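Local atomic coordinates of fructokinase (Vibrio cholerae serotype O1, PDB entry 5EYN), a protein that catalyses the transfer of a phosphate group from ATP to fructose, as a fructokinase of the PfkB carbohydrate kinase family. Residues 131-143 / 155-167. Numbering follows the deposited sequence.
Sequences PSFQKGEWLHVCS and TFAAIAQMKEVGG
The ring of F133 lies between the methyl group M162 CE on one face and the carbonyl oxygen P131 O on the opposite one. M162 CE sits 3.6 Å from the centroid of the F133 ring, displaced toward the rim near CG, a CH-pi contact; the sulfur of the same side chain stands obliquely to the ring, which makes the pair a Met-aromatic contact. The ring edge meets the helix backbone, with A158 O 3.5 Å from F133 CE2 and Q161 C close to F133 CD2. M162 owes this position to its folded chain: CG is anti to the backbone N (chi1 -177°), and bends at chi2 and chi3 then turn CE back to pack against F133, the CB atoms of E137 and L139, and W138 O. W22 on strand 21-24 also touches both F133 and M162. The loop carrying F133 leads into strand 138-142, where L139 and V141 lie against helix 151-165 and illustrate a beta-alpha-beta unit; its two parallel, neighbouring strands, 138-142 and 168-172, belong to the large sheet of the ribokinase-like fold, with the helix packed against it. Strand 138-142 and helix segment 155-165 run roughly antiparallel (157°), their axes coming within 9.2 Å. L139 CD2 rests on the backbone of A158 and I159, and V141 CG1 meets T155 CG2 tip to tip at 3.6 Å. At the other end the helix closes in a Schellman motif at G166, whose O accepts a hydrogen bond from G136 N (3.0 Å) above the carbonyl plane; a water donates to the same oxygen and accepts from K135 NZ. G136 belongs to a type II turn from Q134 to E137, braced by Q134 N donating to E137 OE1 from above the carboxylate plane. That carboxylate is gripped further by W22 NE1 at OE1 and by a salt bridge from R20 to OE2.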
loop_
_atom_site.group_PDB
_atom_site.type_symbol
_atom_site.label_atom_id
_atom_site.label_comp_id
_atom_site.label_asym_id
_atom_site.label_seq_id
_atom_site.Cartn_x
_atom_site.Cartn_y
_atom_site.Cartn_z
ATOM N N PRO A 131 -4.105 -1.785 -27.344
ATOM C CA PRO A 131 -4.834 -2.701 -28.227
ATOM C C PRO A 131 -5.217 -2.033 -29.533
ATOM O O PRO A 131 -5.039 -0.829 -29.711
ATOM C CB PRO A 131 -6.088 -3.033 -27.424
ATOM C CG PRO A 131 -6.327 -1.821 -26.624
ATOM C CD PRO A 131 -4.974 -1.241 -26.290
ATOM N N SER A 132 -5.716 -2.829 -30.462
ATOM C CA SER A 132 -6.130 -2.296 -31.747
ATOM C C SER A 132 -7.438 -1.534 -31.572
ATOM O O SER A 132 -8.371 -2.015 -30.919
ATOM C CB SER A 132 -6.304 -3.424 -32.759
ATOM O OG SER A 132 -7.360 -4.274 -32.346
ATOM N N PHE A 133 -7.476 -0.337 -32.153
ATOM C CA PHE A 133 -8.634 0.534 -32.089
ATOM C C PHE A 133 -9.325 0.553 -33.443
ATOM O O PHE A 133 -8.718 0.249 -34.475
ATOM C CB PHE A 133 -8.214 1.965 -31.754
ATOM C CG PHE A 133 -7.591 2.142 -30.397
ATOM C CD1 PHE A 133 -7.997 1.400 -29.299
ATOM C CD2 PHE A 133 -6.587 3.083 -30.227
ATOM C CE1 PHE A 133 -7.417 1.613 -28.057
ATOM C CE2 PHE A 133 -6.023 3.295 -28.999
ATOM C CZ PHE A 133 -6.429 2.550 -27.917
ATOM N N GLN A 134 -10.588 0.953 -33.437
ATOM C CA GLN A 134 -11.352 1.046 -34.666
ATOM C C GLN A 134 -12.129 2.352 -34.716
ATOM O O GLN A 134 -12.444 2.944 -33.682
ATOM C CB GLN A 134 -12.319 -0.134 -34.763
ATOM C CG GLN A 134 -11.614 -1.480 -34.772
ATOM C CD GLN A 134 -12.570 -2.644 -34.909
ATOM O OE1 GLN A 134 -13.335 -2.724 -35.866
ATOM N NE2 GLN A 134 -12.524 -3.561 -33.948
ATOM N N LYS A 135 -12.456 2.775 -35.928
ATOM C CA LYS A 135 -13.240 3.974 -36.154
ATOM C C LYS A 135 -14.504 3.967 -35.288
ATOM O O LYS A 135 -15.180 2.945 -35.150
ATOM C CB LYS A 135 -13.601 4.073 -37.634
ATOM C CG LYS A 135 -14.315 5.342 -38.019
ATOM C CD LYS A 135 -14.673 5.308 -39.501
ATOM C CE LYS A 135 -15.594 6.450 -39.887
ATOM N NZ LYS A 135 -14.958 7.779 -39.710
ATOM N N GLY A 136 -14.806 5.106 -34.671
ATOM C CA GLY A 136 -16.029 5.262 -33.908
ATOM C C GLY A 136 -15.940 4.807 -32.460
ATOM O O GLY A 136 -16.860 5.031 -31.683
ATOM N N GLU A 137 -14.843 4.171 -32.077
ATOM C CA GLU A 137 -14.650 3.812 -30.686
ATOM C C GLU A 137 -14.295 5.041 -29.866
ATOM O O GLU A 137 -13.901 6.079 -30.403
ATOM C CB GLU A 137 -13.569 2.740 -30.548
ATOM C CG GLU A 137 -13.992 1.389 -31.114
ATOM C CD GLU A 137 -12.930 0.315 -30.942
ATOM O OE1 GLU A 137 -11.742 0.656 -30.787
ATOM O OE2 GLU A 137 -13.282 -0.878 -30.979
ATOM N N TRP A 138 -14.421 4.895 -28.554
ATOM C CA TRP A 138 -14.035 5.926 -27.598
ATOM C C TRP A 138 -12.837 5.450 -26.794
ATOM O O TRP A 138 -12.678 4.258 -26.542
ATOM C CB TRP A 138 -15.195 6.246 -26.632
ATOM C CG TRP A 138 -16.233 7.097 -27.244
ATOM C CD1 TRP A 138 -17.264 6.703 -28.036
ATOM C CD2 TRP A 138 -16.327 8.515 -27.130
ATOM N NE1 TRP A 138 -17.998 7.798 -28.428
ATOM C CE2 TRP A 138 -17.443 8.924 -27.879
ATOM C CE3 TRP A 138 -15.569 9.486 -26.469
ATOM C CZ2 TRP A 138 -17.812 10.253 -27.998
ATOM C CZ3 TRP A 138 -15.937 10.810 -26.588
ATOM C CH2 TRP A 138 -17.045 11.182 -27.353
ATOM N N LEU A 139 -12.009 6.407 -26.394
ATOM C CA LEU A 139 -10.935 6.174 -25.439
ATOM C C LEU A 139 -11.064 7.217 -24.342
ATOM O O LEU A 139 -11.103 8.410 -24.634
ATOM C CB LEU A 139 -9.571 6.317 -26.119
ATOM C CG LEU A 139 -8.350 6.245 -25.200
ATOM C CD1 LEU A 139 -8.197 4.868 -24.617
ATOM C CD2 LEU A 139 -7.104 6.636 -25.986
ATOM N N HIS A 140 -11.136 6.771 -23.087
ATOM C CA HIS A 140 -11.160 7.683 -21.953
ATOM C C HIS A 140 -9.911 7.535 -21.097
ATOM O O HIS A 140 -9.483 6.418 -20.792
ATOM C CB HIS A 140 -12.390 7.424 -21.091
ATOM C CG HIS A 140 -12.482 8.305 -19.894
ATOM N ND1 HIS A 140 -12.787 9.647 -19.986
ATOM C CD2 HIS A 140 -12.253 8.058 -18.581
ATOM C CE1 HIS A 140 -12.767 10.183 -18.778
ATOM N NE2 HIS A 140 -12.461 9.238 -17.903
ATOM N N VAL A 141 -9.354 8.689 -20.730
ATOM C CA VAL A 141 -8.084 8.816 -20.024
ATOM C C VAL A 141 -8.218 9.814 -18.878
ATOM O O VAL A 141 -8.956 10.788 -19.001
ATOM C CB VAL A 141 -6.965 9.332 -21.028
ATOM C CG1 VAL A 141 -5.629 9.569 -20.339
ATOM C CG2 VAL A 141 -6.818 8.381 -22.205
ATOM N N CYS A 142 -7.487 9.561 -17.790
ATOM C CA CYS A 142 -7.325 10.492 -16.669
ATOM C C CYS A 142 -5.858 10.839 -16.495
ATOM O O CYS A 142 -4.981 10.173 -17.045
ATOM C CB CYS A 142 -7.873 9.907 -15.366
ATOM S SG CYS A 142 -9.640 9.517 -15.403
ATOM N N SER A 143 -5.579 11.874 -15.724
ATOM C CA SER A 143 -4.216 12.375 -15.678
ATOM C C SER A 143 -3.213 11.479 -14.987
ATOM O O SER A 143 -2.023 11.641 -15.236
ATOM C CB SER A 143 -4.146 13.772 -15.087
ATOM O OG SER A 143 -4.402 13.732 -13.711
ATOM N N THR A 155 0.485 6.622 -23.197
ATOM C CA THR A 155 -0.889 7.053 -23.209
ATOM C C THR A 155 -1.085 8.123 -24.269
ATOM O O THR A 155 -2.067 8.127 -24.988
ATOM C CB THR A 155 -1.298 7.549 -21.805
ATOM O OG1 THR A 155 -1.207 6.463 -20.876
ATOM C CG2 THR A 155 -2.695 8.060 -21.831
ATOM N N PHE A 156 -0.137 9.042 -24.391
ATOM C CA PHE A 156 -0.224 9.994 -25.498
ATOM C C PHE A 156 -0.200 9.285 -26.863
ATOM O O PHE A 156 -0.885 9.712 -27.793
ATOM C CB PHE A 156 0.871 11.058 -25.431
ATOM C CG PHE A 156 0.551 12.186 -24.496
ATOM C CD1 PHE A 156 -0.507 13.030 -24.753
ATOM C CD2 PHE A 156 1.345 12.439 -23.392
ATOM C CE1 PHE A 156 -0.788 14.079 -23.903
ATOM C CE2 PHE A 156 1.060 13.485 -22.547
ATOM C CZ PHE A 156 -0.002 14.307 -22.801
ATOM N N ALA A 157 0.566 8.207 -26.986
ATOM C CA ALA A 157 0.578 7.446 -28.234
ATOM C C ALA A 157 -0.780 6.801 -28.457
ATOM O O ALA A 157 -1.286 6.802 -29.569
ATOM C CB ALA A 157 1.683 6.399 -28.226
ATOM N N ALA A 158 -1.376 6.255 -27.401
ATOM C CA ALA A 158 -2.696 5.649 -27.524
ATOM C C ALA A 158 -3.709 6.681 -27.994
ATOM O O ALA A 158 -4.516 6.409 -28.867
ATOM C CB ALA A 158 -3.134 5.039 -26.213
ATOM N N ILE A 159 -3.658 7.876 -27.425
ATOM C CA ILE A 159 -4.539 8.953 -27.848
ATOM C C ILE A 159 -4.331 9.278 -29.333
ATOM O O ILE A 159 -5.303 9.373 -30.084
ATOM C CB ILE A 159 -4.324 10.201 -26.987
ATOM C CG1 ILE A 159 -4.823 9.947 -25.553
ATOM C CG2 ILE A 159 -5.026 11.381 -27.574
ATOM C CD1 ILE A 159 -4.368 11.003 -24.579
ATOM N N ALA A 160 -3.077 9.426 -29.754
ATOM C CA ALA A 160 -2.783 9.723 -31.153
ATOM C C ALA A 160 -3.315 8.619 -32.066
ATOM O O ALA A 160 -3.819 8.897 -33.157
ATOM C CB ALA A 160 -1.284 9.926 -31.367
ATOM N N GLN A 161 -3.226 7.367 -31.617
ATOM C CA GLN A 161 -3.683 6.236 -32.435
ATOM C C GLN A 161 -5.203 6.197 -32.530
ATOM O O GLN A 161 -5.768 5.901 -33.589
ATOM C CB GLN A 161 -3.131 4.917 -31.891
ATOM C CG GLN A 161 -1.634 4.767 -32.070
ATOM C CD GLN A 161 -1.061 3.629 -31.257
ATOM O OE1 GLN A 161 -1.746 2.665 -30.939
ATOM N NE2 GLN A 161 0.201 3.745 -30.906
ATOM N N MET A 162 -5.884 6.503 -31.433
ATOM C CA MET A 162 -7.335 6.535 -31.484
ATOM C C MET A 162 -7.815 7.653 -32.410
ATOM O O MET A 162 -8.736 7.451 -33.200
ATOM C CB MET A 162 -7.930 6.712 -30.083
ATOM C CG MET A 162 -9.448 6.664 -30.093
ATOM S SD MET A 162 -10.126 5.143 -30.774
ATOM C CE MET A 162 -10.152 4.106 -29.306
ATOM N N LYS A 163 -7.163 8.814 -32.350
ATOM C CA LYS A 163 -7.518 9.925 -33.223
ATOM C C LYS A 163 -7.284 9.531 -34.675
ATOM O O LYS A 163 -8.099 9.816 -35.544
ATOM C CB LYS A 163 -6.712 11.181 -32.874
ATOM C CG LYS A 163 -7.101 11.769 -31.517
ATOM C CD LYS A 163 -6.180 12.892 -31.058
ATOM C CE LYS A 163 -6.336 14.159 -31.850
ATOM N NZ LYS A 163 -7.697 14.726 -31.695
ATOM N N GLU A 164 -6.166 8.867 -34.944
ATOM C CA GLU A 164 -5.796 8.547 -36.321
ATOM C C GLU A 164 -6.809 7.624 -36.983
ATOM O O GLU A 164 -7.090 7.748 -38.180
ATOM C CB GLU A 164 -4.407 7.916 -36.332
ATOM C CG GLU A 164 -3.898 7.464 -37.677
ATOM C CD GLU A 164 -2.545 6.811 -37.546
ATOM O OE1 GLU A 164 -2.354 6.014 -36.602
ATOM O OE2 GLU A 164 -1.652 7.116 -38.352
ATOM N N VAL A 165 -7.346 6.685 -36.212
ATOM C CA VAL A 165 -8.264 5.684 -36.752
ATOM C C VAL A 165 -9.699 6.212 -36.856
ATOM O O VAL A 165 -10.572 5.549 -37.402
ATOM C CB VAL A 165 -8.225 4.381 -35.921
ATOM C CG1 VAL A 165 -9.062 4.520 -34.654
ATOM C CG2 VAL A 165 -8.688 3.192 -36.749
ATOM N N GLY A 166 -9.945 7.409 -36.341
ATOM C CA GLY A 166 -11.276 7.982 -36.398
ATOM C C GLY A 166 -12.144 7.643 -35.203
ATOM O O GLY A 166 -13.368 7.620 -35.298
ATOM N N GLY A 167 -11.506 7.383 -34.072
ATOM C CA GLY A 167 -12.198 7.258 -32.809
ATOM C C GLY A 167 -12.275 8.598 -32.106
ATOM O O GLY A 167 -11.878 9.632 -32.648
HETATM O O HOH W 1 -14.940 8.701 -37.180
#